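Local coordinates for protein DNA ligase (Aquifex aeolicus, PDB 3QWU) that is probably an ATP-dependent nucleic acid ligase, and binds adenosine in an ATP-grasp-type nucleotidyltransferase domain as well as calcium ions, at residues Asp117-Asp122 with Glu178-Pro183. Sequence-based numbering, arbitrary orientation.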
loop_
_atom_site.group_PDB
_atom_site.type_symbol
_atom_site.label_atom_id
_atom_site.label_comp_id
_atom_site.label_asym_id
_atom_site.label_seq_id
_atom_site.Cartn_x
_atom_site.Cartn_y
_atom_site.Cartn_z
ATOM N N ASP A 117 -22.465 21.275 27.761
ATOM C CA ASP A 117 -22.608 22.398 28.671
ATOM C C ASP A 117 -21.199 22.750 29.222
ATOM O O ASP A 117 -20.517 21.896 29.793
ATOM C CB ASP A 117 -23.605 21.977 29.762
ATOM C CG ASP A 117 -23.660 22.926 30.970
ATOM O OD1 ASP A 117 -23.303 24.146 30.869
ATOM O OD2 ASP A 117 -24.076 22.401 32.049
ATOM N N LEU A 118 -20.813 24.018 29.095
ATOM C CA LEU A 118 -19.470 24.472 29.378
ATOM C C LEU A 118 -19.312 25.345 30.649
ATOM O O LEU A 118 -18.301 26.051 30.810
ATOM C CB LEU A 118 -18.909 25.158 28.129
ATOM C CG LEU A 118 -18.530 24.120 27.040
ATOM C CD1 LEU A 118 -18.076 24.818 25.741
ATOM C CD2 LEU A 118 -17.427 23.100 27.526
ATOM N N ARG A 119 -20.295 25.250 31.551
ATOM C CA ARG A 119 -20.175 25.675 32.973
ATOM C C ARG A 119 -18.861 25.221 33.593
ATOM O O ARG A 119 -18.177 26.001 34.244
ATOM C CB ARG A 119 -21.332 25.060 33.797
ATOM C CG ARG A 119 -21.585 25.625 35.174
ATOM C CD ARG A 119 -22.910 25.073 35.755
ATOM N NE ARG A 119 -22.718 24.258 36.974
ATOM C CZ ARG A 119 -22.988 22.948 37.112
ATOM N NH1 ARG A 119 -23.481 22.229 36.100
ATOM N NH2 ARG A 119 -22.755 22.329 38.284
ATOM N N ILE A 120 -18.514 23.951 33.391
ATOM C CA ILE A 120 -17.200 23.417 33.853
ATOM C C ILE A 120 -15.983 24.309 33.498
ATOM O O ILE A 120 -15.103 24.531 34.318
ATOM C CB ILE A 120 -16.967 21.978 33.368
ATOM C CG1 ILE A 120 -15.619 21.437 33.858
ATOM C CG2 ILE A 120 -16.977 21.901 31.855
ATOM C CD1 ILE A 120 -15.380 19.969 33.473
ATOM N N LEU A 121 -15.954 24.853 32.302
ATOM C CA LEU A 121 -14.886 25.779 31.931
ATOM C C LEU A 121 -15.082 27.118 32.662
ATOM O O LEU A 121 -14.127 27.681 33.222
ATOM C CB LEU A 121 -14.793 25.979 30.384
ATOM C CG LEU A 121 -14.479 24.702 29.539
ATOM C CD1 LEU A 121 -14.397 24.983 28.035
ATOM C CD2 LEU A 121 -13.195 23.973 30.011
ATOM N N ASP A 122 -16.304 27.624 32.700
ATOM C CA ASP A 122 -16.547 28.852 33.442
ATOM C C ASP A 122 -15.979 28.746 34.855
ATOM O O ASP A 122 -15.385 29.715 35.356
ATOM C CB ASP A 122 -18.028 29.186 33.500
ATOM C CG ASP A 122 -18.611 29.481 32.128
ATOM O OD1 ASP A 122 -17.842 29.854 31.212
ATOM O OD2 ASP A 122 -19.833 29.329 31.957
ATOM N N GLU A 178 -18.765 13.535 36.581
ATOM C CA GLU A 178 -19.923 13.297 37.449
ATOM C C GLU A 178 -20.483 14.660 37.944
ATOM O O GLU A 178 -21.692 14.901 37.895
ATOM C CB GLU A 178 -19.575 12.306 38.569
ATOM C CG GLU A 178 -20.479 12.348 39.821
ATOM C CD GLU A 178 -21.762 11.449 39.762
ATOM O OE1 GLU A 178 -22.240 11.079 38.651
ATOM O OE2 GLU A 178 -22.297 11.136 40.866
ATOM N N LYS A 179 -19.608 15.569 38.334
ATOM C CA LYS A 179 -20.049 16.843 38.896
ATOM C C LYS A 179 -20.888 17.654 37.905
ATOM O O LYS A 179 -21.996 18.077 38.240
ATOM C CB LYS A 179 -18.840 17.658 39.354
ATOM C CG LYS A 179 -19.197 18.915 40.124
ATOM C CD LYS A 179 -17.967 19.612 40.638
ATOM C CE LYS A 179 -18.319 20.939 41.250
ATOM N NZ LYS A 179 -17.268 21.949 40.973
ATOM N N TYR A 180 -20.371 17.800 36.677
ATOM C CA TYR A 180 -20.938 18.669 35.653
ATOM C C TYR A 180 -21.826 17.946 34.653
ATOM O O TYR A 180 -22.348 18.546 33.691
ATOM C CB TYR A 180 -19.802 19.370 34.930
ATOM C CG TYR A 180 -19.082 20.355 35.825
ATOM C CD1 TYR A 180 -17.782 20.121 36.285
ATOM C CD2 TYR A 180 -19.710 21.534 36.225
ATOM C CE1 TYR A 180 -17.145 21.062 37.115
ATOM C CE2 TYR A 180 -19.088 22.452 37.014
ATOM C CZ TYR A 180 -17.824 22.222 37.467
ATOM O OH TYR A 180 -17.281 23.152 38.277
ATOM N N ASN A 181 -21.950 16.640 34.874
ATOM C CA ASN A 181 -22.811 15.783 34.095
ATOM C C ASN A 181 -22.491 15.699 32.626
ATOM O O ASN A 181 -23.371 15.703 31.796
ATOM C CB ASN A 181 -24.215 16.282 34.237
ATOM C CG ASN A 181 -25.153 15.173 34.391
ATOM O OD1 ASN A 181 -25.343 14.641 35.529
ATOM N ND2 ASN A 181 -25.743 14.754 33.270
ATOM N N LEU A 182 -21.219 15.577 32.307
ATOM C CA LEU A 182 -20.782 15.567 30.920
ATOM C C LEU A 182 -21.068 14.219 30.230
ATOM O O LEU A 182 -21.079 13.188 30.863
ATOM C CB LEU A 182 -19.288 15.920 30.869
ATOM C CG LEU A 182 -18.949 17.285 31.525
ATOM C CD1 LEU A 182 -17.460 17.603 31.469
ATOM C CD2 LEU A 182 -19.779 18.408 30.856
ATOM N N PRO A 183 -21.324 14.247 28.925
ATOM C CA PRO A 183 -21.343 13.006 28.159
ATOM C C PRO A 183 -19.907 12.468 28.045
ATOM O O PRO A 183 -18.967 13.254 27.811
ATOM C CB PRO A 183 -21.877 13.448 26.789
ATOM C CG PRO A 183 -21.510 14.935 26.670
ATOM C CD PRO A 183 -21.376 15.460 28.080
HETATM O O HOH W 1 -22.686 21.249 33.655
#
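I120 packs over the ring of Y180 in an aromatic-aliphatic contact between the short helix 119-123 and the C-terminal end of helix 170-180, in the ligase domain but away from the adenosine pocket. It illustrates how one tyrosine can join two helices by its face, its edge and its hydroxyl. The CB of I120 makes a CH-pi contact 3.7 Å from the ring centroid, 17° off the normal. With CG1 anti to the backbone N (chi1 -180°), the isoleucine runs on across the CD1 side of the ring, and its CD1 meets L182 CD1 at 3.7 Å. R119 comes to the ring's edge instead: Y180 CD2 sits over the centre of the guanidinium, 3.7 Å from R119 CZ, with the two planes 61° apart. The hydroxyl of Y180 is hydrogen-bonded to K179 NZ, E123 OE1 and N124 ND2. Replacing Y180 with an alanine would probably bare one flank of I120 and deprive E123 and N124 of their shared hydroxyl partner. Closer to solvent, a water donates to Y180 O, while D117 OD1 closes an Asx turn with R119 N. Beneath, I120 and L182 both rest on F159 of strand 153-161, and I120 also touches L127 of the adjoining antiparallel strand 127-134.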